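Integral membrane indolylacetylinositol arabinosyltransferase EmbC (Mycolicibacterium smegmatis, PDB 7BVE) probably transfers arabinose units to build the arabinan of the mycobacterial cell wall, working as a membrane-embedded arabinosyltransferase that binds ethambutol. Local coordinates at residues A[69-74]-A[138-143]; A[73-78]-A[132-137]; A[90-95]-A[107-112]; A[126-131]-A[152-157]. All blocks are in the same frame, centred on the assembly; numbering follows the deposited sequence.

Contact 1 of 4, residues A[69-74]-A[138-143]; sequences TVTVPC and CRYLTF
T69 meets F143 through the backbone: its CA lies 3.6 Å from F143 O, a CA-H···O contact beside the ordinary strand pairing. One residue on, V70 and F143 form an antiparallel hydrogen-bonded pair in segments that run at 173° to each other. F143 N donates to V70 O over 3.0 Å, while the return bond from V70 N to F143 O is weak. Their side chains share one sheet face, where V70 CG1 touches F143 CB at 3.7 Å. With chi1 at 176°, F143 swings CG away from the backbone N, and ring atom CD2 lies against the same valine methyl. T71 turns to the other face, and its methyl CG2 comes within 3.6 Å of Y140 CD1, meeting the ring obliquely. V72 then packs at its branch point, with its CB 3.9 Å from L141 CB, and the carbonyl V72 O faces Y140 CA in a CA-H···O contact. Beyond P73, whose CA passes near R139 O, C74 leans toward the opposing segment and places CB against C138 O. Next to this pair, 140-145 bonds to strand 149-155 (T142 with E153), and T69 bonds to S201 on the other flank. V70 and V72 touch L92 and L91 of strand 90-93, while L141 and F143 rest on I109 and L107 of strand 107-112, so this sheet face is covered by the second sheet.

Contact 2 of 4, residues A[73-78]-A[132-137]; sequences PCQAAA and QVLSPD
The loop 73-78 bends past the end of helix 130-133, bringing the CA atoms of C74 and L134 to 6.3 Å, with L134 the first residue to leave helical backbone angles. The loop turns with weak backbone bonds from A77 N to C74 O and from A78 N to Q75 O, and the leucine tip lies against it. L134 carries most of the contact through its two methyls. CD1 lies 3.7 Å from Q75 OE1 and 4.2 Å from A78 CA, with A78 CB only slightly farther off. The other branch, CD2, meets A77 O at 4.0 Å. Q75 begins by pointing away from the helix, but a bend at chi2 (-62°) folds the chain back and sets its amide oxygen beside the leucine. C74 adds its CB, lying 4.1 Å from V133 O and near D137 O, so the cysteine touches both the last helical residue and the chain that follows it. These meetings are van der Waals in kind; the polar bonds belong to each segment separately. S135 OG donates to Q132 O over 2.5 Å, approaching at a tilt from the carbonyl plane, and weakly accepts D137 N, as in an ST turn. The serine hydroxyl thus links the last helical turn to the chain leaving it. Elsewhere P73 touches P195 and L198, and Q132 touches L157. The contact joins the end of the short helix 130-133 and the chain leaving it to the loop between strands 67-71 and 90-93, in the concanavalin-like β-sandwich.

Contact 3 of 4, residues A[90-95]-A[107-112]; sequences VLLSTV and LLIERI
I109 packs against L91 and L92 along its whole side chain. CB, where the chain branches, lies 4.0 Å from L92 O, and CG1 stays at van der Waals range of the same oxygen. The tip, CD1, reaches L92 CB at 3.9 Å and also touches CD2, so the two side chains run side by side in one direction. The second branch, CG2, is anti to the backbone N and approaches L91 CD2 at 4.3 Å. In the backbone, I109 N donates to L92 O over 3.1 Å with a fairly straight N-H···O angle of 158°. Toward the end of the pair a side chain takes over from the backbone: L107 N donates to T94 OG1 at 3.2 Å. That hydroxyl sits between the backbone N and the carbonyl carbon (chi1 64°) and has a second hydrogen-bond partner in Q182 O, so it bridges two parts of the chain. T94 N returns a weak bond to L107 O. On the other face S93 and L108 form a non-hydrogen-bonded pair, and L108 CD2 meets V90 CG1 at 3.8 Å. V90 CG1 also rests on E110 CB, the glutamate chain extending beyond it. The chain turns a corner at L91, whose carbonyl binds T188 OG1, while S93 bonds to F187. With L107 and I109 touching F143 and L141 of the opposing sheet, this is an antiparallel pair in a β-sandwich, consistent with the concanavalin-like fold of the family.

Contact 4 of 4, residues A[126-131]-A[152-157]; sequences VSAPLE and GEFVGL
Within the hydrophobic interior of the concanavalin-like β-sandwich, V126 and A128 of strand 123-129 meet F154 of strand 149-155, which belongs to the facing sheet. The two strand segments approach to 7.2 Å between axes and run in similar directions, 30° apart, so side chains rather than backbone bonds fill the space between them. A128 makes a CH-π contact: its CB stands 3.8 Å from the centroid of the F154 ring and only 14° off the ring normal, over the face. V126 lays both methyls at a slant against the same ring, CG1 lying 3.6 Å from F154 CE2 and CG2 just as near to CD2. F154 CG sits anti to the carbonyl carbon (chi1 -72°), and the ring extends toward strand 123-129 until CE2 comes 3.6 Å from S127 C. S127 N lies in the ring plane at its edge, so the phenyl group is bordered by the strand backbone as well as by the two side chains. The neighbours L141, C138 and V133 also touch the phenylalanine, and V133 leans on A128 as well. Nearer the start of the segments V126 CG1 approaches G152 C at 4.3 Å, where the glycine backbone itself meets the valine. At the far end of 152-157 the chain comes back toward the same alanine, and L157 CD1 ends 4.5 Å from A128 CB.

In the fold
All four contacts lie in the concanavalin-like domain, on one side of the chain's centre. Contacts 1, 2 and 4 cluster with centres about 9 to 10 Å apart; contact 3 sits about 13 to 16 Å from the others. Contact 1 pairs strands 67-71 and 140-145 in the larger sheet, where 149-155 of contact 4 is the next neighbour. Contact 3 belongs to the four-stranded sheet that ends in 123-129, so contact 4 joins the two sheets. Contacts 2 and 4 share helix 130-133. Along the chain, contact 3 is nested inside the loops closed by contacts 1 and 2, while contact 4 alternates with both, tying distant sequence into one compact sandwich.

Contact 1 of 4, residues A[69-74]-A[138-143]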
loop_
_atom_site.group_PDB
_atom_site.type_symbol
_atom_site.label_atom_id
_atom_site.label_comp_id
_atom_site.label_asym_id
_atom_site.label_seq_id
_atom_site.Cartn_x
_atom_site.Cartn_y
_atom_site.Cartn_z
ATOM N N THR A 69 -40.713 25.167 -10.384
ATOM C CA THR A 69 -42.127 25.429 -10.117
ATOM C C THR A 69 -42.945 24.911 -11.290
ATOM O O THR A 69 -42.845 25.453 -12.392
ATOM C CB THR A 69 -42.368 26.921 -9.903
ATOM O OG1 THR A 69 -41.681 27.364 -8.727
ATOM C CG2 THR A 69 -43.845 27.217 -9.755
ATOM N N VAL A 70 -43.757 23.888 -11.057
ATOM C CA VAL A 70 -44.642 23.350 -12.081
ATOM C C VAL A 70 -46.074 23.406 -11.560
ATOM O O VAL A 70 -46.317 23.287 -10.358
ATOM C CB VAL A 70 -44.197 21.922 -12.497
ATOM C CG1 VAL A 70 -44.231 20.967 -11.359
ATOM C CG2 VAL A 70 -45.019 21.381 -13.642
ATOM N N THR A 71 -47.024 23.667 -12.462
ATOM C CA THR A 71 -48.420 23.872 -12.078
ATOM C C THR A 71 -49.301 23.288 -13.178
ATOM O O THR A 71 -49.525 23.941 -14.194
ATOM C CB THR A 71 -48.706 25.352 -11.866
ATOM O OG1 THR A 71 -47.843 25.864 -10.845
ATOM C CG2 THR A 71 -50.143 25.577 -11.447
ATOM N N VAL A 72 -49.809 22.081 -12.965
ATOM C CA VAL A 72 -50.580 21.363 -13.979
ATOM C C VAL A 72 -52.070 21.513 -13.698
ATOM O O VAL A 72 -52.488 21.352 -12.546
ATOM C CB VAL A 72 -50.179 19.881 -14.011
ATOM C CG1 VAL A 72 -50.981 19.128 -15.030
ATOM C CG2 VAL A 72 -48.709 19.741 -14.299
ATOM N N PRO A 73 -52.912 21.812 -14.690
ATOM C CA PRO A 73 -54.361 21.814 -14.447
ATOM C C PRO A 73 -54.967 20.418 -14.345
ATOM O O PRO A 73 -54.249 19.417 -14.313
ATOM C CB PRO A 73 -54.914 22.582 -15.652
ATOM C CG PRO A 73 -53.914 22.385 -16.707
ATOM C CD PRO A 73 -52.583 22.329 -16.025
ATOM N N CYS A 74 -56.297 20.342 -14.273
ATOM C CA CYS A 74 -57.006 19.076 -14.117
ATOM C C CYS A 74 -57.216 18.342 -15.437
ATOM O O CYS A 74 -56.937 17.144 -15.536
ATOM C CB CYS A 74 -58.361 19.315 -13.455
ATOM S SG CYS A 74 -59.477 20.387 -14.374
ATOM N N CYS A 138 -60.269 20.036 -8.028
ATOM C CA CYS A 138 -58.841 19.796 -8.269
ATOM C C CYS A 138 -58.318 20.688 -9.395
ATOM O O CYS A 138 -57.879 20.226 -10.441
ATOM C CB CYS A 138 -58.557 18.317 -8.550
ATOM S SG CYS A 138 -56.819 17.876 -8.625
ATOM N N ARG A 139 -58.372 21.991 -9.156
ATOM C CA ARG A 139 -58.074 22.961 -10.197
ATOM C C ARG A 139 -56.591 23.075 -10.530
ATOM O O ARG A 139 -56.260 23.645 -11.572
ATOM C CB ARG A 139 -58.619 24.325 -9.786
ATOM C CG ARG A 139 -60.126 24.359 -9.716
ATOM C CD ARG A 139 -60.628 25.766 -9.495
ATOM N NE ARG A 139 -60.187 26.298 -8.212
ATOM C CZ ARG A 139 -60.845 26.128 -7.071
ATOM N NH1 ARG A 139 -61.975 25.435 -7.054
ATOM N NH2 ARG A 139 -60.375 26.649 -5.945
ATOM N N TYR A 140 -55.692 22.557 -9.700
ATOM C CA TYR A 140 -54.269 22.702 -9.971
ATOM C C TYR A 140 -53.530 21.476 -9.465
ATOM O O TYR A 140 -54.104 20.593 -8.830
ATOM C CB TYR A 140 -53.687 23.960 -9.319
ATOM C CG TYR A 140 -54.205 25.262 -9.870
ATOM C CD1 TYR A 140 -53.739 25.759 -11.073
ATOM C CD2 TYR A 140 -55.157 25.995 -9.178
ATOM C CE1 TYR A 140 -54.208 26.948 -11.582
ATOM C CE2 TYR A 140 -55.634 27.184 -9.674
ATOM C CZ TYR A 140 -55.155 27.657 -10.878
ATOM O OH TYR A 140 -55.629 28.847 -11.380
ATOM N N LEU A 141 -52.245 21.433 -9.786
ATOM C CA LEU A 141 -51.287 20.475 -9.254
ATOM C C LEU A 141 -50.005 21.231 -8.919
ATOM O O LEU A 141 -48.939 20.994 -9.486
ATOM C CB LEU A 141 -51.090 19.302 -10.216
ATOM C CG LEU A 141 -50.163 18.119 -9.908
ATOM C CD1 LEU A 141 -50.406 17.607 -8.527
ATOM C CD2 LEU A 141 -50.382 17.015 -10.920
ATOM N N THR A 142 -50.153 22.264 -8.094
ATOM C CA THR A 142 -49.047 23.117 -7.683
ATOM C C THR A 142 -47.924 22.309 -7.041
ATOM O O THR A 142 -48.163 21.434 -6.209
ATOM C CB THR A 142 -49.567 24.166 -6.703
ATOM O OG1 THR A 142 -50.663 24.866 -7.299
ATOM C CG2 THR A 142 -48.490 25.163 -6.353
ATOM N N PHE A 143 -46.697 22.566 -7.482
ATOM C CA PHE A 143 -45.513 21.898 -6.967
ATOM C C PHE A 143 -44.377 22.907 -6.936
ATOM O O PHE A 143 -44.302 23.783 -7.797
ATOM C CB PHE A 143 -45.153 20.683 -7.826
ATOM C CG PHE A 143 -43.896 19.994 -7.408
ATOM C CD1 PHE A 143 -43.892 19.110 -6.354
ATOM C CD2 PHE A 143 -42.709 20.238 -8.068
ATOM C CE1 PHE A 143 -42.729 18.482 -5.973
ATOM C CE2 PHE A 143 -41.552 19.632 -7.677
ATOM C CZ PHE A 143 -41.560 18.748 -6.639
#

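Contact 2 of 4, residues A[73-78]-A[132-137]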
loop_
_atom_site.group_PDB
_atom_site.type_symbol
_atom_site.label_atom_id
_atom_site.label_comp_id
_atom_site.label_asym_id
_atom_site.label_seq_id
_atom_site.Cartn_x
_atom_site.Cartn_y
_atom_site.Cartn_z
ATOM N N PRO A 73 -52.912 21.812 -14.690
ATOM C CA PRO A 73 -54.361 21.814 -14.447
ATOM C C PRO A 73 -54.967 20.418 -14.345
ATOM O O PRO A 73 -54.249 19.417 -14.313
ATOM C CB PRO A 73 -54.914 22.582 -15.652
ATOM C CG PRO A 73 -53.914 22.385 -16.707
ATOM C CD PRO A 73 -52.583 22.329 -16.025
ATOM N N CYS A 74 -56.297 20.342 -14.273
ATOM C CA CYS A 74 -57.006 19.076 -14.117
ATOM C C CYS A 74 -57.216 18.342 -15.437
ATOM O O CYS A 74 -56.937 17.144 -15.536
ATOM C CB CYS A 74 -58.361 19.315 -13.455
ATOM S SG CYS A 74 -59.477 20.387 -14.374
ATOM N N GLN A 75 -57.718 19.041 -16.453
ATOM C CA GLN A 75 -58.048 18.416 -17.727
ATOM C C GLN A 75 -56.832 18.139 -18.598
ATOM O O GLN A 75 -57.004 17.645 -19.717
ATOM C CB GLN A 75 -59.038 19.291 -18.493
ATOM C CG GLN A 75 -60.381 19.423 -17.813
ATOM C CD GLN A 75 -61.086 18.094 -17.667
ATOM O OE1 GLN A 75 -61.204 17.560 -16.566
ATOM N NE2 GLN A 75 -61.559 17.551 -18.780
ATOM N N ALA A 76 -55.622 18.459 -18.135
ATOM C CA ALA A 76 -54.424 18.048 -18.853
ATOM C C ALA A 76 -54.257 16.537 -18.816
ATOM O O ALA A 76 -53.848 15.929 -19.809
ATOM C CB ALA A 76 -53.198 18.736 -18.261
ATOM N N ALA A 77 -54.595 15.910 -17.693
ATOM C CA ALA A 77 -54.484 14.466 -17.543
ATOM C C ALA A 77 -55.709 13.719 -18.037
ATOM O O ALA A 77 -55.928 12.584 -17.613
ATOM C CB ALA A 77 -54.229 14.104 -16.081
ATOM N N ALA A 78 -56.517 14.329 -18.907
ATOM C CA ALA A 78 -57.665 13.625 -19.464
ATOM C C ALA A 78 -57.223 12.577 -20.474
ATOM O O ALA A 78 -57.856 11.523 -20.603
ATOM C CB ALA A 78 -58.628 14.617 -20.110
ATOM N N GLN A 132 -61.112 11.114 -8.925
ATOM C CA GLN A 132 -61.262 12.282 -8.075
ATOM C C GLN A 132 -60.468 13.464 -8.623
ATOM O O GLN A 132 -60.840 14.619 -8.383
ATOM C CB GLN A 132 -60.837 11.917 -6.652
ATOM C CG GLN A 132 -61.156 12.938 -5.582
ATOM C CD GLN A 132 -60.811 12.432 -4.194
ATOM O OE1 GLN A 132 -60.314 11.319 -4.034
ATOM N NE2 GLN A 132 -61.072 13.249 -3.183
ATOM N N VAL A 133 -59.394 13.200 -9.373
ATOM C CA VAL A 133 -58.676 14.260 -10.076
ATOM C C VAL A 133 -59.488 14.762 -11.265
ATOM O O VAL A 133 -59.587 15.971 -11.500
ATOM C CB VAL A 133 -57.280 13.766 -10.500
ATOM C CG1 VAL A 133 -56.587 14.771 -11.396
ATOM C CG2 VAL A 133 -56.425 13.516 -9.286
ATOM N N LEU A 134 -60.128 13.856 -12.003
ATOM C CA LEU A 134 -60.968 14.254 -13.141
ATOM C C LEU A 134 -62.343 14.811 -12.726
ATOM O O LEU A 134 -63.189 15.010 -13.605
ATOM C CB LEU A 134 -61.169 13.082 -14.104
ATOM C CG LEU A 134 -60.158 12.863 -15.236
ATOM C CD1 LEU A 134 -60.100 14.094 -16.126
ATOM C CD2 LEU A 134 -58.771 12.479 -14.745
ATOM N N SER A 135 -62.573 15.059 -11.438
ATOM C CA SER A 135 -63.773 15.708 -10.944
ATOM C C SER A 135 -63.778 17.176 -11.373
ATOM O O SER A 135 -62.758 17.698 -11.829
ATOM C CB SER A 135 -63.826 15.559 -9.422
ATOM O OG SER A 135 -62.748 16.240 -8.807
ATOM N N PRO A 136 -64.908 17.885 -11.241
ATOM C CA PRO A 136 -64.875 19.343 -11.473
ATOM C C PRO A 136 -64.086 20.141 -10.439
ATOM O O PRO A 136 -63.905 21.349 -10.627
ATOM C CB PRO A 136 -66.359 19.735 -11.471
ATOM C CG PRO A 136 -67.057 18.624 -10.785
ATOM C CD PRO A 136 -66.299 17.398 -11.169
ATOM N N ASP A 137 -63.616 19.517 -9.363
ATOM C CA ASP A 137 -62.676 20.125 -8.434
ATOM C C ASP A 137 -61.251 19.847 -8.918
ATOM O O ASP A 137 -61.044 19.504 -10.085
ATOM C CB ASP A 137 -62.930 19.610 -7.017
ATOM C CG ASP A 137 -64.237 20.103 -6.454
ATOM O OD1 ASP A 137 -64.682 21.188 -6.876
ATOM O OD2 ASP A 137 -64.816 19.413 -5.590
#

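Contact 3 of 4, residues A[90-95]-A[107-112]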
loop_
_atom_site.group_PDB
_atom_site.type_symbol
_atom_site.label_atom_id
_atom_site.label_comp_id
_atom_site.label_asym_id
_atom_site.label_seq_id
_atom_site.Cartn_x
_atom_site.Cartn_y
_atom_site.Cartn_z
ATOM N N VAL A 90 -46.423 8.690 -18.087
ATOM C CA VAL A 90 -46.010 9.926 -17.436
ATOM C C VAL A 90 -46.741 11.111 -18.048
ATOM O O VAL A 90 -46.997 11.170 -19.255
ATOM C CB VAL A 90 -44.479 10.096 -17.485
ATOM C CG1 VAL A 90 -43.806 8.944 -16.782
ATOM C CG2 VAL A 90 -43.961 10.219 -18.890
ATOM N N LEU A 91 -47.141 12.035 -17.183
ATOM C CA LEU A 91 -47.680 13.320 -17.590
ATOM C C LEU A 91 -46.587 14.353 -17.773
ATOM O O LEU A 91 -46.696 15.211 -18.655
ATOM C CB LEU A 91 -48.679 13.815 -16.541
ATOM C CG LEU A 91 -49.397 15.149 -16.724
ATOM C CD1 LEU A 91 -50.315 15.090 -17.896
ATOM C CD2 LEU A 91 -50.168 15.495 -15.485
ATOM N N LEU A 92 -45.530 14.258 -16.975
ATOM C CA LEU A 92 -44.430 15.201 -16.968
ATOM C C LEU A 92 -43.277 14.534 -16.243
ATOM O O LEU A 92 -43.490 13.681 -15.385
ATOM C CB LEU A 92 -44.841 16.504 -16.288
ATOM C CG LEU A 92 -44.008 17.767 -16.377
ATOM C CD1 LEU A 92 -44.977 18.904 -16.379
ATOM C CD2 LEU A 92 -43.070 17.893 -15.202
ATOM N N SER A 93 -42.061 14.925 -16.595
ATOM C CA SER A 93 -40.869 14.310 -16.039
ATOM C C SER A 93 -39.703 15.256 -16.251
ATOM O O SER A 93 -39.780 16.181 -17.058
ATOM C CB SER A 93 -40.585 12.962 -16.694
ATOM O OG SER A 93 -39.392 12.402 -16.196
ATOM N N THR A 94 -38.628 15.028 -15.506
ATOM C CA THR A 94 -37.358 15.671 -15.793
ATOM C C THR A 94 -36.290 14.670 -16.196
ATOM O O THR A 94 -35.152 15.065 -16.448
ATOM C CB THR A 94 -36.868 16.499 -14.598
ATOM O OG1 THR A 94 -36.611 15.648 -13.481
ATOM C CG2 THR A 94 -37.887 17.538 -14.209
ATOM N N VAL A 95 -36.630 13.385 -16.249
ATOM C CA VAL A 95 -35.749 12.323 -16.736
ATOM C C VAL A 95 -36.553 11.393 -17.627
ATOM O O VAL A 95 -37.783 11.312 -17.515
ATOM C CB VAL A 95 -35.133 11.522 -15.569
ATOM C CG1 VAL A 95 -34.103 12.337 -14.825
ATOM C CG2 VAL A 95 -36.217 11.123 -14.620
ATOM N N LEU A 107 -37.702 13.630 -11.215
ATOM C CA LEU A 107 -39.093 13.891 -10.891
ATOM C C LEU A 107 -40.000 13.191 -11.885
ATOM O O LEU A 107 -39.661 13.063 -13.062
ATOM C CB LEU A 107 -39.365 15.389 -10.921
ATOM C CG LEU A 107 -40.644 16.028 -10.392
ATOM C CD1 LEU A 107 -40.203 17.353 -9.969
ATOM C CD2 LEU A 107 -41.707 16.203 -11.436
ATOM N N LEU A 108 -41.167 12.762 -11.412
ATOM C CA LEU A 108 -42.158 12.088 -12.236
ATOM C C LEU A 108 -43.548 12.406 -11.715
ATOM O O LEU A 108 -43.771 12.439 -10.507
ATOM C CB LEU A 108 -41.951 10.570 -12.242
ATOM C CG LEU A 108 -40.762 9.945 -12.968
ATOM C CD1 LEU A 108 -40.633 8.506 -12.591
ATOM C CD2 LEU A 108 -40.965 10.047 -14.445
ATOM N N ILE A 109 -44.479 12.645 -12.631
ATOM C CA ILE A 109 -45.892 12.789 -12.300
ATOM C C ILE A 109 -46.562 11.615 -13.013
ATOM O O ILE A 109 -47.637 11.732 -13.609
ATOM C CB ILE A 109 -46.442 14.175 -12.690
ATOM C CG1 ILE A 109 -45.539 15.253 -12.106
ATOM C CG2 ILE A 109 -47.785 14.460 -12.041
ATOM C CD1 ILE A 109 -45.873 16.639 -12.554
ATOM N N GLU A 110 -45.852 10.487 -13.022
ATOM C CA GLU A 110 -46.276 9.215 -13.594
ATOM C C GLU A 110 -47.598 8.757 -12.995
ATOM O O GLU A 110 -47.902 9.075 -11.845
ATOM C CB GLU A 110 -45.178 8.172 -13.355
ATOM C CG GLU A 110 -45.351 6.834 -14.060
ATOM C CD GLU A 110 -44.205 5.878 -13.794
ATOM O OE1 GLU A 110 -43.289 6.246 -13.030
ATOM O OE2 GLU A 110 -44.216 4.758 -14.350
ATOM N N ARG A 111 -48.398 8.029 -13.763
ATOM C CA ARG A 111 -49.643 7.457 -13.276
ATOM C C ARG A 111 -49.412 6.003 -12.900
ATOM O O ARG A 111 -49.337 5.135 -13.773
ATOM C CB ARG A 111 -50.742 7.564 -14.322
ATOM C CG ARG A 111 -52.054 6.994 -13.858
ATOM C CD ARG A 111 -53.074 7.076 -14.953
ATOM N NE ARG A 111 -52.637 6.352 -16.138
ATOM C CZ ARG A 111 -52.779 5.046 -16.321
ATOM N NH1 ARG A 111 -53.358 4.302 -15.391
ATOM N NH2 ARG A 111 -52.345 4.485 -17.439
ATOM N N ILE A 112 -49.287 5.738 -11.601
ATOM C CA ILE A 112 -49.446 4.375 -11.123
ATOM C C ILE A 112 -50.922 4.006 -11.251
ATOM O O ILE A 112 -51.799 4.873 -11.185
ATOM C CB ILE A 112 -48.942 4.259 -9.675
ATOM C CG1 ILE A 112 -47.605 4.986 -9.524
ATOM C CG2 ILE A 112 -48.684 2.813 -9.276
ATOM C CD1 ILE A 112 -46.470 4.411 -10.347
#

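Contact 4 of 4, residues A[126-131]-A[152-157]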
loop_
_atom_site.group_PDB
_atom_site.type_symbol
_atom_site.label_atom_id
_atom_site.label_comp_id
_atom_site.label_asym_id
_atom_site.label_seq_id
_atom_site.Cartn_x
_atom_site.Cartn_y
_atom_site.Cartn_z
ATOM N N VAL A 126 -47.243 13.675 -2.965
ATOM C CA VAL A 126 -48.690 13.813 -2.873
ATOM C C VAL A 126 -49.312 12.832 -3.861
ATOM O O VAL A 126 -48.688 12.432 -4.842
ATOM C CB VAL A 126 -49.121 15.279 -3.135
ATOM C CG1 VAL A 126 -48.993 15.646 -4.597
ATOM C CG2 VAL A 126 -50.506 15.570 -2.593
ATOM N N SER A 127 -50.534 12.393 -3.564
ATOM C CA SER A 127 -51.222 11.425 -4.410
ATOM C C SER A 127 -52.719 11.652 -4.296
ATOM O O SER A 127 -53.203 12.207 -3.310
ATOM C CB SER A 127 -50.874 9.989 -4.018
ATOM O OG SER A 127 -49.491 9.736 -4.172
ATOM N N ALA A 128 -53.449 11.201 -5.316
ATOM C CA ALA A 128 -54.903 11.331 -5.351
ATOM C C ALA A 128 -55.518 10.329 -6.320
ATOM O O ALA A 128 -54.894 9.988 -7.331
ATOM C CB ALA A 128 -55.311 12.747 -5.750
ATOM N N PRO A 129 -56.725 9.829 -6.042
ATOM C CA PRO A 129 -57.394 8.939 -6.997
ATOM C C PRO A 129 -57.778 9.667 -8.275
ATOM O O PRO A 129 -58.111 10.853 -8.265
ATOM C CB PRO A 129 -58.633 8.465 -6.230
ATOM C CG PRO A 129 -58.268 8.618 -4.803
ATOM C CD PRO A 129 -57.415 9.844 -4.742
ATOM N N LEU A 130 -57.746 8.926 -9.382
ATOM C CA LEU A 130 -57.756 9.549 -10.701
ATOM C C LEU A 130 -59.149 10.026 -11.092
ATOM O O LEU A 130 -59.299 11.072 -11.734
ATOM C CB LEU A 130 -57.206 8.570 -11.730
ATOM C CG LEU A 130 -57.008 9.079 -13.151
ATOM C CD1 LEU A 130 -56.001 10.209 -13.192
ATOM C CD2 LEU A 130 -56.530 7.930 -13.975
ATOM N N GLU A 131 -60.188 9.282 -10.705
ATOM C CA GLU A 131 -61.550 9.763 -10.915
ATOM C C GLU A 131 -61.884 10.927 -9.994
ATOM O O GLU A 131 -62.850 11.654 -10.250
ATOM C CB GLU A 131 -62.556 8.625 -10.715
ATOM C CG GLU A 131 -62.713 8.156 -9.276
ATOM C CD GLU A 131 -61.722 7.076 -8.886
ATOM O OE1 GLU A 131 -60.749 6.846 -9.635
ATOM O OE2 GLU A 131 -61.911 6.462 -7.816
ATOM N N GLY A 152 -45.958 19.581 -2.687
ATOM C CA GLY A 152 -46.980 19.433 -3.701
ATOM C C GLY A 152 -48.366 19.619 -3.129
ATOM O O GLY A 152 -48.576 19.478 -1.932
ATOM N N GLU A 153 -49.318 19.939 -4.005
ATOM C CA GLU A 153 -50.676 20.221 -3.552
ATOM C C GLU A 153 -51.728 20.076 -4.642
ATOM O O GLU A 153 -51.661 20.770 -5.656
ATOM C CB GLU A 153 -50.766 21.636 -2.987
ATOM C CG GLU A 153 -52.153 21.984 -2.493
ATOM C CD GLU A 153 -52.241 23.372 -1.908
ATOM O OE1 GLU A 153 -51.213 24.079 -1.895
ATOM O OE2 GLU A 153 -53.342 23.758 -1.470
ATOM N N PHE A 154 -52.717 19.213 -4.433
ATOM C CA PHE A 154 -53.906 19.148 -5.283
ATOM C C PHE A 154 -54.868 20.225 -4.800
ATOM O O PHE A 154 -55.495 20.082 -3.749
ATOM C CB PHE A 154 -54.555 17.770 -5.227
ATOM C CG PHE A 154 -53.787 16.688 -5.931
ATOM C CD1 PHE A 154 -53.923 16.497 -7.296
ATOM C CD2 PHE A 154 -52.953 15.844 -5.227
ATOM C CE1 PHE A 154 -53.240 15.490 -7.946
ATOM C CE2 PHE A 154 -52.258 14.837 -5.874
ATOM C CZ PHE A 154 -52.402 14.665 -7.239
ATOM N N VAL A 155 -54.991 21.302 -5.568
ATOM C CA VAL A 155 -55.750 22.473 -5.140
ATOM C C VAL A 155 -57.214 22.267 -5.509
ATOM O O VAL A 155 -57.602 22.442 -6.663
ATOM C CB VAL A 155 -55.200 23.756 -5.766
ATOM C CG1 VAL A 155 -55.971 24.965 -5.269
ATOM C CG2 VAL A 155 -53.724 23.892 -5.474
ATOM N N GLY A 156 -58.038 21.925 -4.523
ATOM C CA GLY A 156 -59.456 21.766 -4.763
ATOM C C GLY A 156 -60.118 20.638 -4.000
ATOM O O GLY A 156 -61.326 20.686 -3.760
ATOM N N LEU A 157 -59.358 19.620 -3.607
ATOM C CA LEU A 157 -59.931 18.466 -2.932
ATOM C C LEU A 157 -59.207 18.195 -1.620
ATOM O O LEU A 157 -58.099 18.678 -1.379
ATOM C CB LEU A 157 -59.912 17.228 -3.845
ATOM C CG LEU A 157 -58.646 16.621 -4.453
ATOM C CD1 LEU A 157 -58.011 15.572 -3.568
ATOM C CD2 LEU A 157 -59.006 16.005 -5.775
#